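Local coordinates for peroxisomal fatty acid beta-oxidation multifunctional protein MFP2 (Arabidopsis thaliana, PDB 2WTB) that catalyses the hydration of long-chain enoyl-CoAs and the subsequent dehydrogenation of 3-hydroxyacyl-CoAs in peroxisomal fatty acid beta-oxidation during seed germination, at residues Y682-L687 against F698-F703; S527-P532 against M630-V635; R102-A107 against K209-S214. One frame throughout, in Å; residues are numbered along the deposited sequence.

Contact 1 (Y682-L687 against F698-F703)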
loop_
_atom_site.group_PDB
_atom_site.type_symbol
_atom_site.label_atom_id
_atom_site.label_comp_id
_atom_site.label_asym_id
_atom_site.label_seq_id
_atom_site.Cartn_x
_atom_site.Cartn_y
_atom_site.Cartn_z
ATOM N N TYR A 682 -14.914 13.480 -21.675
ATOM C CA TYR A 682 -14.219 14.717 -21.343
ATOM C C TYR A 682 -12.740 14.625 -21.712
ATOM O O TYR A 682 -12.244 15.407 -22.522
ATOM C CB TYR A 682 -14.364 15.025 -19.852
ATOM C CG TYR A 682 -13.662 16.290 -19.412
ATOM C CD1 TYR A 682 -14.353 17.491 -19.312
ATOM C CD2 TYR A 682 -12.310 16.282 -19.095
ATOM C CE1 TYR A 682 -13.715 18.650 -18.907
ATOM C CE2 TYR A 682 -11.665 17.436 -18.692
ATOM C CZ TYR A 682 -12.372 18.617 -18.599
ATOM O OH TYR A 682 -11.731 19.767 -18.198
ATOM N N ILE A 683 -12.044 13.665 -21.111
ATOM C CA ILE A 683 -10.623 13.450 -21.378
ATOM C C ILE A 683 -10.339 13.375 -22.877
ATOM O O ILE A 683 -9.348 13.922 -23.358
ATOM C CB ILE A 683 -10.105 12.167 -20.691
ATOM C CG1 ILE A 683 -10.277 12.269 -19.175
ATOM C CG2 ILE A 683 -8.646 11.917 -21.042
ATOM C CD1 ILE A 683 -9.708 11.092 -18.413
ATOM N N TYR A 684 -11.216 12.694 -23.607
ATOM C CA TYR A 684 -11.092 12.584 -25.055
ATOM C C TYR A 684 -11.235 13.949 -25.719
ATOM O O TYR A 684 -10.330 14.408 -26.415
ATOM C CB TYR A 684 -12.141 11.614 -25.603
ATOM C CG TYR A 684 -12.232 11.567 -27.113
ATOM C CD1 TYR A 684 -11.163 11.126 -27.882
ATOM C CD2 TYR A 684 -13.396 11.947 -27.769
ATOM C CE1 TYR A 684 -11.245 11.077 -29.261
ATOM C CE2 TYR A 684 -13.488 11.898 -29.148
ATOM C CZ TYR A 684 -12.410 11.463 -29.889
ATOM O OH TYR A 684 -12.497 11.414 -31.263
ATOM N N SER A 685 -12.376 14.592 -25.492
ATOM C CA SER A 685 -12.667 15.892 -26.086
ATOM C C SER A 685 -11.568 16.910 -25.799
ATOM O O SER A 685 -11.200 17.703 -26.667
ATOM C CB SER A 685 -14.012 16.419 -25.577
ATOM O OG SER A 685 -14.263 17.729 -26.057
ATOM N N ARG A 686 -11.048 16.884 -24.577
ATOM C CA ARG A 686 -10.022 17.830 -24.157
ATOM C C ARG A 686 -8.661 17.477 -24.753
ATOM O O ARG A 686 -7.872 18.362 -25.087
ATOM C CB ARG A 686 -9.935 17.868 -22.630
ATOM C CG ARG A 686 -9.058 18.980 -22.073
ATOM C CD ARG A 686 -9.831 20.279 -21.878
ATOM N NE ARG A 686 -10.360 20.809 -23.133
ATOM C CZ ARG A 686 -11.622 20.673 -23.528
ATOM N NH1 ARG A 686 -12.492 20.025 -22.766
ATOM N NH2 ARG A 686 -12.015 21.186 -24.687
ATOM N N LEU A 687 -8.398 16.182 -24.890
ATOM C CA LEU A 687 -7.110 15.701 -25.382
ATOM C C LEU A 687 -6.995 15.881 -26.894
ATOM O O LEU A 687 -5.894 15.910 -27.446
ATOM C CB LEU A 687 -6.912 14.233 -24.996
ATOM C CG LEU A 687 -5.494 13.724 -24.725
ATOM C CD1 LEU A 687 -4.620 14.800 -24.106
ATOM C CD2 LEU A 687 -5.543 12.497 -23.824
ATOM N N PHE A 698 -0.309 15.012 -28.013
ATOM C CA PHE A 698 -1.537 14.994 -27.230
ATOM C C PHE A 698 -2.634 14.168 -27.891
ATOM O O PHE A 698 -3.717 14.004 -27.329
ATOM C CB PHE A 698 -2.035 16.420 -26.994
ATOM C CG PHE A 698 -1.082 17.274 -26.208
ATOM C CD1 PHE A 698 -0.281 18.208 -26.844
ATOM C CD2 PHE A 698 -0.988 17.145 -24.833
ATOM C CE1 PHE A 698 0.596 18.999 -26.123
ATOM C CE2 PHE A 698 -0.112 17.931 -24.105
ATOM C CZ PHE A 698 0.680 18.860 -24.752
ATOM N N LYS A 699 -2.356 13.650 -29.084
ATOM C CA LYS A 699 -3.356 12.895 -29.834
ATOM C C LYS A 699 -3.827 11.668 -29.066
ATOM O O LYS A 699 -3.011 10.886 -28.580
ATOM C CB LYS A 699 -2.816 12.479 -31.204
ATOM C CG LYS A 699 -3.816 11.699 -32.044
ATOM C CD LYS A 699 -3.281 11.425 -33.440
ATOM N N PRO A 700 -5.153 11.502 -28.952
ATOM C CA PRO A 700 -5.763 10.347 -28.283
ATOM C C PRO A 700 -5.459 9.055 -29.027
ATOM O O PRO A 700 -5.529 9.028 -30.256
ATOM C CB PRO A 700 -7.264 10.645 -28.365
ATOM C CG PRO A 700 -7.360 12.114 -28.606
ATOM C CD PRO A 700 -6.163 12.461 -29.426
ATOM N N CYS A 701 -5.125 7.998 -28.293
ATOM C CA CYS A 701 -4.872 6.704 -28.914
ATOM C C CYS A 701 -6.191 6.020 -29.254
ATOM O O CYS A 701 -7.206 6.252 -28.597
ATOM C CB CYS A 701 -4.024 5.819 -27.999
ATOM S SG CYS A 701 -4.889 5.193 -26.545
ATOM N N ALA A 702 -6.168 5.181 -30.286
ATOM C CA ALA A 702 -7.371 4.515 -30.789
ATOM C C ALA A 702 -8.301 4.015 -29.684
ATOM O O ALA A 702 -9.516 4.207 -29.751
ATOM C CB ALA A 702 -6.990 3.370 -31.723
ATOM N N PHE A 703 -7.727 3.368 -28.676
ATOM C CA PHE A 703 -8.509 2.826 -27.569
ATOM C C PHE A 703 -9.291 3.913 -26.829
ATOM O O PHE A 703 -10.489 3.767 -26.585
ATOM C CB PHE A 703 -7.600 2.064 -26.599
ATOM C CG PHE A 703 -8.299 1.576 -25.363
ATOM C CD1 PHE A 703 -8.999 0.381 -25.372
ATOM C CD2 PHE A 703 -8.244 2.307 -24.187
ATOM C CE1 PHE A 703 -9.640 -0.073 -24.229
ATOM C CE2 PHE A 703 -8.882 1.859 -23.042
ATOM C CZ PHE A 703 -9.581 0.668 -23.063
#

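Contact 2 (S527-P532 against M630-V635)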
loop_
_atom_site.group_PDB
_atom_site.type_symbol
_atom_site.label_atom_id
_atom_site.label_comp_id
_atom_site.label_asym_id
_atom_site.label_seq_id
_atom_site.Cartn_x
_atom_site.Cartn_y
_atom_site.Cartn_z
ATOM N N SER A 527 2.125 19.009 -6.775
ATOM C CA SER A 527 2.476 18.506 -5.451
ATOM C C SER A 527 1.279 18.616 -4.519
ATOM O O SER A 527 1.173 17.883 -3.534
ATOM C CB SER A 527 3.666 19.272 -4.874
ATOM O OG SER A 527 4.858 18.975 -5.579
ATOM N N LYS A 528 0.379 19.538 -4.839
ATOM C CA LYS A 528 -0.836 19.730 -4.060
ATOM C C LYS A 528 -1.916 18.794 -4.572
ATOM O O LYS A 528 -2.820 18.407 -3.834
ATOM C CB LYS A 528 -1.307 21.184 -4.145
ATOM C CG LYS A 528 -2.535 21.490 -3.300
ATOM C CD LYS A 528 -2.770 22.988 -3.184
ATOM C CE LYS A 528 -2.987 23.623 -4.546
ATOM N NZ LYS A 528 -3.203 25.094 -4.444
ATOM N N PHE A 529 -1.810 18.432 -5.846
ATOM C CA PHE A 529 -2.745 17.499 -6.464
ATOM C C PHE A 529 -2.752 16.166 -5.725
ATOM O O PHE A 529 -3.764 15.471 -5.697
ATOM C CB PHE A 529 -2.390 17.285 -7.937
ATOM C CG PHE A 529 -3.193 16.208 -8.607
ATOM C CD1 PHE A 529 -4.565 16.328 -8.743
ATOM C CD2 PHE A 529 -2.571 15.076 -9.114
ATOM C CE1 PHE A 529 -5.304 15.335 -9.364
ATOM C CE2 PHE A 529 -3.304 14.083 -9.737
ATOM C CZ PHE A 529 -4.670 14.212 -9.861
ATOM N N GLY A 530 -1.620 15.820 -5.123
ATOM C CA GLY A 530 -1.507 14.580 -4.378
ATOM C C GLY A 530 -0.149 13.919 -4.526
ATOM O O GLY A 530 0.244 13.099 -3.698
ATOM N N MET A 531 0.564 14.273 -5.590
ATOM C CA MET A 531 1.916 13.776 -5.805
ATOM C C MET A 531 2.815 14.215 -4.659
ATOM O O MET A 531 2.603 15.273 -4.068
ATOM C CB MET A 531 2.472 14.292 -7.134
ATOM C CG MET A 531 1.786 13.711 -8.358
ATOM S SD MET A 531 2.251 11.994 -8.631
ATOM C CE MET A 531 0.973 11.461 -9.761
ATOM N N PRO A 532 3.825 13.397 -4.336
ATOM C CA PRO A 532 4.762 13.716 -3.255
ATOM C C PRO A 532 5.789 14.739 -3.718
ATOM O O PRO A 532 6.620 15.191 -2.932
ATOM C CB PRO A 532 5.460 12.373 -2.986
ATOM C CG PRO A 532 4.681 11.337 -3.766
ATOM C CD PRO A 532 4.091 12.074 -4.917
ATOM N N MET A 630 -3.144 18.907 -18.379
ATOM C CA MET A 630 -2.260 18.797 -19.536
ATOM C C MET A 630 -1.054 17.908 -19.240
ATOM O O MET A 630 -0.340 17.484 -20.150
ATOM C CB MET A 630 -1.791 20.180 -20.000
ATOM C CG MET A 630 -2.911 21.096 -20.468
ATOM S SD MET A 630 -2.308 22.555 -21.344
ATOM C CE MET A 630 -1.713 21.812 -22.860
ATOM N N THR A 631 -0.833 17.625 -17.963
ATOM C CA THR A 631 0.314 16.831 -17.550
ATOM C C THR A 631 -0.074 15.379 -17.279
ATOM O O THR A 631 0.761 14.479 -17.367
ATOM C CB THR A 631 0.982 17.438 -16.295
ATOM O OG1 THR A 631 1.476 18.746 -16.605
ATOM C CG2 THR A 631 2.137 16.574 -15.823
ATOM N N PHE A 632 -1.346 15.153 -16.965
ATOM C CA PHE A 632 -1.800 13.826 -16.552
ATOM C C PHE A 632 -2.664 13.106 -17.582
ATOM O O PHE A 632 -2.653 11.879 -17.657
ATOM C CB PHE A 632 -2.525 13.903 -15.210
ATOM C CG PHE A 632 -1.603 13.917 -14.034
ATOM C CD1 PHE A 632 -1.040 12.742 -13.570
ATOM C CD2 PHE A 632 -1.285 15.101 -13.400
ATOM C CE1 PHE A 632 -0.184 12.753 -12.489
ATOM C CE2 PHE A 632 -0.429 15.115 -12.315
ATOM C CZ PHE A 632 0.122 13.944 -11.860
ATOM N N PHE A 633 -3.417 13.866 -18.369
ATOM C CA PHE A 633 -4.248 13.273 -19.409
ATOM C C PHE A 633 -3.415 12.525 -20.451
ATOM O O PHE A 633 -3.826 11.466 -20.926
ATOM C CB PHE A 633 -5.143 14.330 -20.060
ATOM C CG PHE A 633 -6.378 14.649 -19.263
ATOM C CD1 PHE A 633 -6.379 14.520 -17.884
ATOM C CD2 PHE A 633 -7.531 15.088 -19.891
ATOM C CE1 PHE A 633 -7.510 14.813 -17.147
ATOM C CE2 PHE A 633 -8.666 15.386 -19.158
ATOM C CZ PHE A 633 -8.655 15.249 -17.786
ATOM N N PRO A 634 -2.242 13.069 -20.813
ATOM C CA PRO A 634 -1.336 12.313 -21.685
ATOM C C PRO A 634 -0.858 11.020 -21.025
ATOM O O PRO A 634 -0.569 10.050 -21.725
ATOM C CB PRO A 634 -0.164 13.277 -21.888
ATOM C CG PRO A 634 -0.759 14.627 -21.702
ATOM C CD PRO A 634 -1.784 14.457 -20.620
ATOM N N VAL A 635 -0.777 11.009 -19.698
ATOM C CA VAL A 635 -0.436 9.788 -18.971
ATOM C C VAL A 635 -1.591 8.789 -19.038
ATOM O O VAL A 635 -1.375 7.593 -19.233
ATOM C CB VAL A 635 -0.071 10.065 -17.499
ATOM C CG1 VAL A 635 0.005 8.769 -16.722
ATOM C CG2 VAL A 635 1.248 10.814 -17.409
#

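Contact 3 (R102-A107 against K209-S214)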
loop_
_atom_site.group_PDB
_atom_site.type_symbol
_atom_site.label_atom_id
_atom_site.label_comp_id
_atom_site.label_asym_id
_atom_site.label_seq_id
_atom_site.Cartn_x
_atom_site.Cartn_y
_atom_site.Cartn_z
ATOM N N ARG A 102 -27.017 -6.774 32.654
ATOM C CA ARG A 102 -26.849 -7.092 34.068
ATOM C C ARG A 102 -26.053 -8.380 34.262
ATOM O O ARG A 102 -26.135 -9.023 35.307
ATOM C CB ARG A 102 -28.200 -7.159 34.781
ATOM C CG ARG A 102 -28.654 -5.813 35.337
ATOM C CD ARG A 102 -30.061 -5.873 35.916
ATOM N NE ARG A 102 -31.082 -5.887 34.874
ATOM C CZ ARG A 102 -32.383 -5.740 35.101
ATOM N NH1 ARG A 102 -32.825 -5.564 36.339
ATOM N NH2 ARG A 102 -33.241 -5.765 34.091
ATOM N N LYS A 103 -25.285 -8.742 33.241
ATOM C CA LYS A 103 -24.334 -9.840 33.327
ATOM C C LYS A 103 -23.049 -9.437 32.618
ATOM O O LYS A 103 -23.087 -8.977 31.475
ATOM C CB LYS A 103 -24.908 -11.115 32.710
ATOM C CG LYS A 103 -26.006 -11.755 33.539
ATOM C CD LYS A 103 -26.568 -12.993 32.863
ATOM C CE LYS A 103 -27.664 -13.621 33.712
ATOM N NZ LYS A 103 -28.319 -14.762 33.021
ATOM N N PRO A 104 -21.903 -9.611 33.295
ATOM C CA PRO A 104 -20.611 -9.125 32.800
ATOM C C PRO A 104 -20.116 -9.929 31.603
ATOM O O PRO A 104 -20.345 -11.134 31.530
ATOM C CB PRO A 104 -19.668 -9.341 33.993
ATOM C CG PRO A 104 -20.539 -9.770 35.145
ATOM C CD PRO A 104 -21.757 -10.375 34.543
ATOM N N SER A 105 -19.449 -9.252 30.675
ATOM C CA SER A 105 -18.826 -9.908 29.535
ATOM C C SER A 105 -17.320 -9.724 29.627
ATOM O O SER A 105 -16.841 -8.672 30.059
ATOM C CB SER A 105 -19.333 -9.315 28.220
ATOM O OG SER A 105 -20.711 -9.575 28.033
ATOM N N VAL A 106 -16.576 -10.750 29.229
ATOM C CA VAL A 106 -15.124 -10.659 29.164
ATOM C C VAL A 106 -14.646 -11.149 27.809
ATOM O O VAL A 106 -15.034 -12.225 27.358
ATOM C CB VAL A 106 -14.445 -11.491 30.263
ATOM C CG1 VAL A 106 -12.932 -11.418 30.118
ATOM C CG2 VAL A 106 -14.874 -11.006 31.638
ATOM N N ALA A 107 -13.809 -10.351 27.158
ATOM C CA ALA A 107 -13.264 -10.725 25.860
ATOM C C ALA A 107 -11.961 -11.504 26.024
ATOM O O ALA A 107 -11.077 -11.106 26.785
ATOM C CB ALA A 107 -13.050 -9.492 24.995
ATOM N N LYS A 209 -13.579 -8.345 41.548
ATOM C CA LYS A 209 -13.038 -7.412 40.571
ATOM C C LYS A 209 -14.089 -6.394 40.137
ATOM O O LYS A 209 -15.289 -6.684 40.149
ATOM C CB LYS A 209 -12.480 -8.165 39.363
ATOM C CG LYS A 209 -11.191 -8.905 39.664
ATOM C CD LYS A 209 -10.554 -9.459 38.407
ATOM C CE LYS A 209 -9.135 -9.917 38.686
ATOM N NZ LYS A 209 -8.323 -8.806 39.251
ATOM N N PRO A 210 -13.631 -5.189 39.758
ATOM C CA PRO A 210 -14.465 -4.056 39.347
ATOM C C PRO A 210 -15.361 -4.383 38.160
ATOM O O PRO A 210 -14.971 -5.149 37.282
ATOM C CB PRO A 210 -13.435 -3.003 38.929
ATOM C CG PRO A 210 -12.204 -3.361 39.662
ATOM C CD PRO A 210 -12.198 -4.851 39.731
ATOM N N TRP A 211 -16.553 -3.796 38.138
ATOM C CA TRP A 211 -17.460 -3.941 37.009
ATOM C C TRP A 211 -17.505 -2.630 36.231
ATOM O O TRP A 211 -18.384 -1.801 36.451
ATOM C CB TRP A 211 -18.860 -4.310 37.492
ATOM C CG TRP A 211 -19.776 -4.751 36.391
ATOM C CD1 TRP A 211 -19.746 -4.344 35.089
ATOM C CD2 TRP A 211 -20.870 -5.669 36.499
ATOM N NE1 TRP A 211 -20.745 -4.960 34.379
ATOM C CE2 TRP A 211 -21.452 -5.776 35.222
ATOM C CE3 TRP A 211 -21.411 -6.414 37.552
ATOM C CZ2 TRP A 211 -22.549 -6.596 34.967
ATOM C CZ3 TRP A 211 -22.501 -7.227 37.297
ATOM C CH2 TRP A 211 -23.059 -7.312 36.014
ATOM N N VAL A 212 -16.559 -2.454 35.315
ATOM C CA VAL A 212 -16.388 -1.183 34.618
ATOM C C VAL A 212 -17.038 -1.127 33.234
ATOM O O VAL A 212 -16.884 -2.043 32.430
ATOM C CB VAL A 212 -14.893 -0.849 34.459
ATOM C CG1 VAL A 212 -14.713 0.458 33.705
ATOM C CG2 VAL A 212 -14.221 -0.788 35.821
ATOM N N SER A 213 -17.761 -0.043 32.967
ATOM C CA SER A 213 -18.243 0.259 31.621
ATOM C C SER A 213 -17.319 1.271 30.955
ATOM O O SER A 213 -17.194 2.405 31.415
ATOM C CB SER A 213 -19.673 0.801 31.649
ATOM O OG SER A 213 -20.619 -0.246 31.770
ATOM N N SER A 214 -16.680 0.854 29.870
ATOM C CA SER A 214 -15.701 1.681 29.175
ATOM C C SER A 214 -16.296 2.981 28.635
ATOM O O SER A 214 -15.634 4.019 28.625
ATOM C CB SER A 214 -15.070 0.892 28.024
ATOM O OG SER A 214 -14.759 -0.431 28.426
#

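Contact 1 (Y682-L687 against F698-F703)
Leu687 and Phe698 bring the two backbones closest, their CA atoms 5.9 Å apart, where helix 680-694 faces the connection that leads into helix 702-710. The arrangement is the connection between the last two helices of the dehydrogenase-bearing part, folded back on the first of them. Residues 682-687 are regular helix, with Leu687 N bonded to Ile683 O, whereas 699-701 run extended and Cys701 takes the N-cap position of the next helix. That link is held by Asn637 of helix 624-644, whose side-chain amide bonds to Lys699 O and to Cys701 N, tying the link to helix 624-644.

Between the segments the side chains that meet are apolar. The helix offers Leu687 and, one turn earlier along the same flank, Tyr684. Leu687 points at the link and touches both Phe698 and Pro700: CD1 comes to the edge of the Phe698 ring while lying 4.2 Å from Phe698 CB, and Leu687 CB lies 4.2 Å from Pro700 CG. Leu687 CG also packs 3.2 Å from Phe698 O. Phe698 has its CG opposite the carbonyl carbon (chi1 -62°), which carries the ring away from helix 680-694, so that CB rather than the ring is the part of this side chain nearest Leu687. The ring thereby reaches Pro634 on helix 624-644.

Tyr684 starts off askew to the link, but its CG lies anti to the backbone N (chi1 172°), and the ring swings out to Pro700. The aromatic and pyrrolidine side chains cross at about a right angle, and the same tyrosine reaches on to Leu704 and Ala705 of helix 702-710. The proline meets the rim of the phenol near the ring plane, with Pro700 CB 4.0 Å from Tyr684 CD1 and 4.1 Å from CE1.

Contact 2 (S527-P532 against M630-V635)
Phe632 of helix 624-644 reaches across to Phe529 and Met531, which bracket the end of helix 519-529 in the 3-hydroxyacyl-CoA dehydrogenase C-terminal domain. The backbones stay well apart, 10.8 Å between the CA atoms of Phe529 and Phe632, and side chains alone bridge the gap. From its CB, Phe632 turns CG anti to the carbonyl carbon (chi1 -82°) and projects the far half of the ring toward the other segment. On one flank CE2 meets Phe529, lying 3.9 Å from its CD2; Phe529 CE2 sits over a face of the Phe632 ring, near the rim. The planes meet obliquely, at 46°, with centroids 5.1 Å apart. At the tip, CZ lies 3.9 Å from Met531 CG. CE1, on the other flank, meets the Met531 methyl, which approaches the ring edge close to its plane; the modelled spacing is so short that its exact value is doubtful. Trp674 and Tyr505 add further aromatic neighbours. Gly530, at a positive phi that favours glycine, makes the turn separating the two partners. With an alanine here in place of Phe632, Phe529 and the Met531 methyl would probably lose their common neighbour and face a gap. With carbon meeting carbon throughout, the contact depends on shape and burial rather than on directed bonds.

Contact 3 (R102-A107 against K209-S214)
Trp211 lies over Pro104, at the place where residues 102-104 lead into strand 105-109 of the crotonase-type sheet. The other segment belongs to the loop between helices 193-205 and 224-241. At its start, Lys209 looks back to helix 193-205 and makes a cation-pi contact with Trp200. Two residues on, the indole of Trp211 is carried toward the strand because CG stands anti to the backbone N (chi1 -168°), and its six-membered ring does the touching. Pro104 CG sits over one face of that ring, 3.7 Å from the centroid and 16° off the normal, a CH-pi contact in which the two side chains cross nearly at right angles. Pro104 CD joins in, 3.6 Å from Trp211 CH2. The same ring also meets backbone: CH2 lies 3.6 Å from Arg102 O, which approaches at the edge, while Pro104 N, well off the ring plane, is 3.5 Å from CZ2. His125 adds an edge-to-face ring contact to the indole. Further along, Ser213 touches Glu99 of helix 88-99, and Ser214 closes the segment with a hydrogen bond from its OG to Met122 O. Trp211 is exposed and touches a crystal neighbour, so the lattice may influence its pose. Within the molecule, a polarisable aromatic face set against the proline's C-H groups implies a dispersive, weakly electrostatic attachment of the loop to the strand's start.

Contacts 1 and 2 share a neighbourhood in the helical C-terminal part, their centres about 17 Å apart; helix 624-644 carries one side of contact 2 and packs against contact 1. Phe633, on that helix, joins them directly: its CE2 lies 3.5 Å from Ile683 CG1. Contact 2 is fully buried and mainly aromatic, whereas contact 1 is only partly buried and mixes leucine, tyrosine, phenylalanine and proline, between a helix and the link that follows it. Contact 3 stands apart, its centre about 53 Å from that of contact 2 and across the chain's centre, in the hydratase/isomerase part. There a solvent-facing loop tryptophan meets backbone and a buried proline leading into an inner strand of the sheet.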